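Local atomic coordinates of protein DltD (Streptococcus thermophilus LMG 18311, PDB entry 7DXM), a protein that probably takes part in the D-alanylation of lipoteichoic acid as the terminal O-acyltransfer protein of the dlt operon. Residues F117-L130 and I146-L159. Numbering follows the deposited sequence.
Sequences FQQFFNNDQLSSFL and ILEMKPEITMKSQL
Leu126 lies at the middle of this contact and sends its two methyls to different partners. CD1 meets CD1 of Leu159 at 3.6 Å and also reaches Ile146. CD2 meets the methyl CE of Met155 at 3.7 Å, the two side chains running past each other in opposite directions. CG of Leu126 stands anti to the backbone N (chi1 -174°), which points the branched end toward 146-159. One turn on, Leu130 CD1 touches the sulfur SD of Met155 at 4.0 Å. Leu159 CD2 comes to the edge of the Phe129 ring, near its plane, 4.0 Å from CE2. This part is apolar and buried.

A second close spot is Phe117. Met149 CB sits over one ring face in a CH-pi contact, 3.7 Å from the ring centroid. Phe121 CB lies over the opposite face, toward its rim, so the ring sits between the two.

The margin is looser and more polar. OE1 of Gln118 lies against the aliphatic chain of Lys150, near CD and CE, while the amine NZ is farther off. Asn123 ND2 rests on the methyl CG2 of Thr154 at 3.6 Å. These four residues are partly exposed.

Behind the contact, Asn122 and Gln125 form a capping box at the start of helix 123-131. Helix 79-86 touches Phe117 and Phe121. Helix 170-194 packs on Leu130 and Met155. The contact thus joins helices 114-118 and 123-131 to the end of helix 137-149, the loop after it and the start of helix 156-163. Its centre lies about 20 Å from the centre of the chain, among helices. The chain's parallel sheet is consistent with the SGNH-hydrolase clan.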
loop_
_atom_site.group_PDB
_atom_site.type_symbol
_atom_site.label_atom_id
_atom_site.label_comp_id
_atom_site.label_asym_id
_atom_site.label_seq_id
_atom_site.Cartn_x
_atom_site.Cartn_y
_atom_site.Cartn_z
ATOM N N PHE A 117 1.072 12.622 -6.624
ATOM C CA PHE A 117 1.883 11.721 -7.431
ATOM C C PHE A 117 3.349 12.074 -7.315
ATOM O O PHE A 117 4.201 11.184 -7.193
ATOM C CB PHE A 117 1.464 11.782 -8.889
ATOM C CG PHE A 117 2.340 10.980 -9.782
ATOM C CD1 PHE A 117 2.247 9.592 -9.790
ATOM C CD2 PHE A 117 3.264 11.589 -10.600
ATOM C CE1 PHE A 117 3.056 8.822 -10.616
ATOM C CE2 PHE A 117 4.085 10.828 -11.419
ATOM C CZ PHE A 117 3.977 9.440 -11.432
ATOM N N GLN A 118 3.666 13.375 -7.373
ATOM C CA GLN A 118 5.075 13.760 -7.360
ATOM C C GLN A 118 5.752 13.392 -6.044
ATOM O O GLN A 118 6.966 13.156 -6.019
ATOM C CB GLN A 118 5.230 15.257 -7.636
ATOM C CG GLN A 118 6.688 15.710 -7.757
ATOM C CD GLN A 118 7.397 15.084 -8.960
ATOM O OE1 GLN A 118 6.920 15.142 -10.100
ATOM N NE2 GLN A 118 8.533 14.462 -8.702
ATOM N N GLN A 119 5.000 13.319 -4.947
ATOM C CA GLN A 119 5.676 13.159 -3.672
ATOM C C GLN A 119 6.102 11.725 -3.423
ATOM O O GLN A 119 6.699 11.449 -2.384
ATOM C CB GLN A 119 4.817 13.696 -2.517
ATOM C CG GLN A 119 3.497 13.037 -2.296
ATOM C CD GLN A 119 2.636 13.810 -1.295
ATOM O OE1 GLN A 119 3.150 14.553 -0.452
ATOM N NE2 GLN A 119 1.319 13.632 -1.382
ATOM N N PHE A 120 5.849 10.820 -4.356
ATOM C CA PHE A 120 6.445 9.494 -4.316
ATOM C C PHE A 120 7.296 9.186 -5.528
ATOM O O PHE A 120 8.291 8.457 -5.417
ATOM C CB PHE A 120 5.359 8.437 -4.190
ATOM C CG PHE A 120 4.452 8.680 -3.041
ATOM C CD1 PHE A 120 4.870 8.370 -1.730
ATOM C CD2 PHE A 120 3.197 9.248 -3.245
ATOM C CE1 PHE A 120 4.041 8.606 -0.654
ATOM C CE2 PHE A 120 2.364 9.504 -2.171
ATOM C CZ PHE A 120 2.777 9.174 -0.876
ATOM N N PHE A 121 6.952 9.743 -6.673
ATOM C CA PHE A 121 7.695 9.489 -7.886
ATOM C C PHE A 121 9.022 10.253 -7.870
ATOM O O PHE A 121 9.135 11.323 -7.262
ATOM C CB PHE A 121 6.804 9.892 -9.052
ATOM C CG PHE A 121 7.474 9.837 -10.362
ATOM C CD1 PHE A 121 7.606 8.632 -11.030
ATOM C CD2 PHE A 121 7.967 10.987 -10.933
ATOM C CE1 PHE A 121 8.226 8.568 -12.241
ATOM C CE2 PHE A 121 8.585 10.942 -12.149
ATOM C CZ PHE A 121 8.721 9.730 -12.811
ATOM N N ASN A 122 10.046 9.687 -8.514
ATOM C CA ASN A 122 11.293 10.425 -8.742
ATOM C C ASN A 122 11.964 9.887 -9.994
ATOM O O ASN A 122 11.478 8.949 -10.622
ATOM C CB ASN A 122 12.242 10.374 -7.531
ATOM C CG ASN A 122 12.877 8.998 -7.284
ATOM O OD1 ASN A 122 12.973 8.126 -8.163
ATOM N ND2 ASN A 122 13.332 8.813 -6.054
ATOM N N ASN A 123 13.104 10.463 -10.350
ATOM C CA ASN A 123 13.698 10.055 -11.609
ATOM C C ASN A 123 14.457 8.746 -11.502
ATOM O O ASN A 123 14.751 8.132 -12.537
ATOM C CB ASN A 123 14.597 11.155 -12.147
ATOM C CG ASN A 123 13.803 12.239 -12.849
ATOM O OD1 ASN A 123 12.565 12.159 -12.927
ATOM N ND2 ASN A 123 14.502 13.258 -13.373
ATOM N N ASP A 124 14.753 8.282 -10.288
ATOM C CA ASP A 124 15.328 6.949 -10.160
ATOM C C ASP A 124 14.299 5.902 -10.545
ATOM O O ASP A 124 14.602 4.975 -11.303
ATOM C CB ASP A 124 15.859 6.716 -8.738
ATOM C CG ASP A 124 16.547 5.341 -8.560
ATOM O OD1 ASP A 124 16.788 4.613 -9.557
ATOM O OD2 ASP A 124 16.848 4.988 -7.396
ATOM N N GLN A 125 13.063 6.055 -10.055
ATOM C CA GLN A 125 11.981 5.146 -10.448
ATOM C C GLN A 125 11.746 5.161 -11.955
ATOM O O GLN A 125 11.546 4.110 -12.570
ATOM C CB GLN A 125 10.702 5.508 -9.702
ATOM C CG GLN A 125 10.784 5.258 -8.206
ATOM C CD GLN A 125 9.703 5.984 -7.421
ATOM O OE1 GLN A 125 8.757 6.543 -7.987
ATOM N NE2 GLN A 125 9.862 6.008 -6.105
ATOM N N LEU A 126 11.829 6.335 -12.582
ATOM C CA LEU A 126 11.578 6.425 -14.018
ATOM C C LEU A 126 12.697 5.788 -14.831
ATOM O O LEU A 126 12.426 5.024 -15.765
ATOM C CB LEU A 126 11.396 7.873 -14.439
ATOM C CG LEU A 126 11.000 7.940 -15.908
ATOM C CD1 LEU A 126 9.503 8.151 -16.014
ATOM C CD2 LEU A 126 11.785 9.035 -16.641
ATOM N N SER A 127 13.955 6.121 -14.523
ATOM C CA SER A 127 15.076 5.480 -15.210
ATOM C C SER A 127 15.084 3.971 -14.986
ATOM O O SER A 127 15.356 3.200 -15.911
ATOM C CB SER A 127 16.392 6.079 -14.734
ATOM O OG SER A 127 16.696 5.585 -13.422
ATOM N N SER A 128 14.812 3.519 -13.766
ATOM C CA SER A 128 14.647 2.086 -13.579
ATOM C C SER A 128 13.593 1.560 -14.536
ATOM O O SER A 128 13.817 0.571 -15.239
ATOM C CB SER A 128 14.274 1.767 -12.129
ATOM O OG SER A 128 15.343 2.095 -11.255
ATOM N N PHE A 129 12.430 2.201 -14.535
ATOM C CA PHE A 129 11.309 1.786 -15.376
ATOM C C PHE A 129 11.652 1.649 -16.857
ATOM O O PHE A 129 11.317 0.649 -17.490
ATOM C CB PHE A 129 10.131 2.748 -15.202
ATOM C CG PHE A 129 9.018 2.528 -16.187
ATOM C CD1 PHE A 129 8.327 1.328 -16.215
ATOM C CD2 PHE A 129 8.664 3.520 -17.085
ATOM C CE1 PHE A 129 7.303 1.123 -17.120
ATOM C CE2 PHE A 129 7.641 3.322 -17.993
ATOM C CZ PHE A 129 6.959 2.121 -18.011
ATOM N N LEU A 130 12.314 2.662 -17.403
ATOM C CA LEU A 130 12.678 2.663 -18.816
ATOM C C LEU A 130 13.793 1.664 -19.080
ATOM O O LEU A 130 13.839 1.051 -20.150
ATOM C CB LEU A 130 13.072 4.080 -19.252
ATOM C CG LEU A 130 11.940 5.126 -19.258
ATOM C CD1 LEU A 130 12.464 6.559 -19.261
ATOM C CD2 LEU A 130 10.991 4.902 -20.421
ATOM N N ILE A 146 2.045 7.734 -16.643
ATOM C CA ILE A 146 3.051 8.700 -16.198
ATOM C C ILE A 146 2.907 10.008 -16.965
ATOM O O ILE A 146 2.842 11.093 -16.368
ATOM C CB ILE A 146 4.469 8.124 -16.346
ATOM C CG1 ILE A 146 4.794 7.191 -15.194
ATOM C CG2 ILE A 146 5.483 9.240 -16.411
ATOM C CD1 ILE A 146 5.871 6.259 -15.542
ATOM N N LEU A 147 2.856 9.928 -18.303
ATOM C CA LEU A 147 2.639 11.146 -19.081
ATOM C C LEU A 147 1.330 11.830 -18.693
ATOM O O LEU A 147 1.247 13.062 -18.737
ATOM C CB LEU A 147 2.692 10.855 -20.584
ATOM C CG LEU A 147 4.108 10.528 -21.085
ATOM C CD1 LEU A 147 4.150 9.937 -22.512
ATOM C CD2 LEU A 147 4.978 11.765 -20.998
ATOM N N GLU A 148 0.319 11.070 -18.258
ATOM C CA GLU A 148 -0.885 11.724 -17.748
ATOM C C GLU A 148 -0.613 12.469 -16.445
ATOM O O GLU A 148 -1.154 13.556 -16.223
ATOM C CB GLU A 148 -2.005 10.720 -17.526
ATOM C CG GLU A 148 -2.570 10.089 -18.778
ATOM C CD GLU A 148 -3.871 9.344 -18.494
ATOM O OE1 GLU A 148 -4.688 9.879 -17.695
ATOM O OE2 GLU A 148 -4.063 8.220 -19.042
ATOM N N MET A 149 0.201 11.903 -15.563
ATOM C CA MET A 149 0.340 12.498 -14.242
ATOM C C MET A 149 1.289 13.669 -14.274
ATOM O O MET A 149 1.005 14.720 -13.678
ATOM C CB MET A 149 0.823 11.463 -13.224
ATOM C CG MET A 149 -0.227 10.409 -12.945
ATOM S SD MET A 149 -1.857 11.193 -12.816
ATOM C CE MET A 149 -1.720 12.028 -11.226
ATOM N N LYS A 150 2.408 13.509 -14.981
ATOM C CA LYS A 150 3.441 14.536 -15.065
ATOM C C LYS A 150 3.754 14.732 -16.552
ATOM O O LYS A 150 4.697 14.124 -17.086
ATOM C CB LYS A 150 4.632 14.137 -14.179
ATOM C CG LYS A 150 5.711 15.171 -14.023
ATOM C CD LYS A 150 6.957 14.649 -13.293
ATOM C CE LYS A 150 7.859 15.810 -12.892
ATOM N NZ LYS A 150 9.269 15.629 -13.419
ATOM N N PRO A 151 2.957 15.558 -17.263
ATOM C CA PRO A 151 3.199 15.718 -18.710
ATOM C C PRO A 151 4.492 16.471 -19.043
ATOM O O PRO A 151 5.079 16.219 -20.105
ATOM C CB PRO A 151 1.964 16.483 -19.216
ATOM C CG PRO A 151 1.093 16.720 -17.997
ATOM C CD PRO A 151 1.961 16.531 -16.781
ATOM N N GLU A 152 4.968 17.392 -18.193
ATOM C CA GLU A 152 6.252 18.072 -18.428
ATOM C C GLU A 152 7.318 17.342 -17.626
ATOM O O GLU A 152 7.617 17.665 -16.468
ATOM C CB GLU A 152 6.187 19.549 -18.078
ATOM C CG GLU A 152 5.281 20.320 -19.016
ATOM C CD GLU A 152 4.283 21.164 -18.262
ATOM O OE1 GLU A 152 4.222 22.392 -18.545
ATOM O OE2 GLU A 152 3.581 20.584 -17.378
ATOM N N ILE A 153 7.925 16.389 -18.312
ATOM C CA ILE A 153 8.649 15.248 -17.777
ATOM C C ILE A 153 10.023 15.243 -18.431
ATOM O O ILE A 153 10.179 15.674 -19.579
ATOM C CB ILE A 153 7.878 13.947 -18.075
ATOM C CG1 ILE A 153 8.302 12.752 -17.232
ATOM C CG2 ILE A 153 8.043 13.564 -19.493
ATOM C CD1 ILE A 153 7.854 12.772 -15.864
ATOM N N THR A 154 11.031 14.769 -17.707
ATOM C CA THR A 154 12.264 14.547 -18.433
ATOM C C THR A 154 12.138 13.233 -19.177
ATOM O O THR A 154 11.289 12.403 -18.858
ATOM C CB THR A 154 13.457 14.521 -17.495
ATOM O OG1 THR A 154 14.657 14.912 -18.201
ATOM C CG2 THR A 154 13.613 13.123 -16.893
ATOM N N MET A 155 12.983 13.044 -20.188
ATOM C CA MET A 155 12.930 11.822 -21.009
ATOM C C MET A 155 11.524 11.601 -21.559
ATOM O O MET A 155 11.012 10.480 -21.587
ATOM C CB MET A 155 13.402 10.590 -20.224
ATOM C CG MET A 155 14.855 10.649 -19.792
ATOM S SD MET A 155 15.440 9.193 -18.892
ATOM C CE MET A 155 15.398 9.748 -17.176
ATOM N N LYS A 156 10.881 12.696 -21.976
ATOM C CA LYS A 156 9.520 12.599 -22.489
ATOM C C LYS A 156 9.476 11.831 -23.801
ATOM O O LYS A 156 8.516 11.093 -24.052
ATOM C CB LYS A 156 8.917 13.987 -22.678
ATOM C CG LYS A 156 7.393 14.017 -22.781
ATOM C CD LYS A 156 6.870 15.411 -23.179
ATOM C CE LYS A 156 5.415 15.342 -23.705
ATOM N NZ LYS A 156 4.989 16.471 -24.621
ATOM N N SER A 157 10.475 12.000 -24.670
ATOM C CA SER A 157 10.401 11.311 -25.952
ATOM C C SER A 157 10.366 9.810 -25.728
ATOM O O SER A 157 9.489 9.110 -26.257
ATOM C CB SER A 157 11.568 11.696 -26.855
ATOM O OG SER A 157 12.565 10.698 -26.815
ATOM N N GLN A 158 11.281 9.310 -24.893
ATOM C CA GLN A 158 11.333 7.882 -24.612
ATOM C C GLN A 158 10.022 7.385 -24.028
ATOM O O GLN A 158 9.537 6.315 -24.405
ATOM C CB GLN A 158 12.482 7.579 -23.662
ATOM C CG GLN A 158 13.842 7.810 -24.268
ATOM C CD GLN A 158 14.228 9.261 -24.279
ATOM O OE1 GLN A 158 13.451 10.132 -23.869
ATOM N NE2 GLN A 158 15.439 9.539 -24.748
ATOM N N LEU A 159 9.447 8.131 -23.088
ATOM C CA LEU A 159 8.160 7.735 -22.536
ATOM C C LEU A 159 7.082 7.691 -23.602
ATOM O O LEU A 159 6.175 6.857 -23.531
ATOM C CB LEU A 159 7.747 8.689 -21.433
ATOM C CG LEU A 159 8.174 8.208 -20.058
ATOM C CD1 LEU A 159 8.030 9.382 -19.101
ATOM C CD2 LEU A 159 7.370 6.971 -19.618
#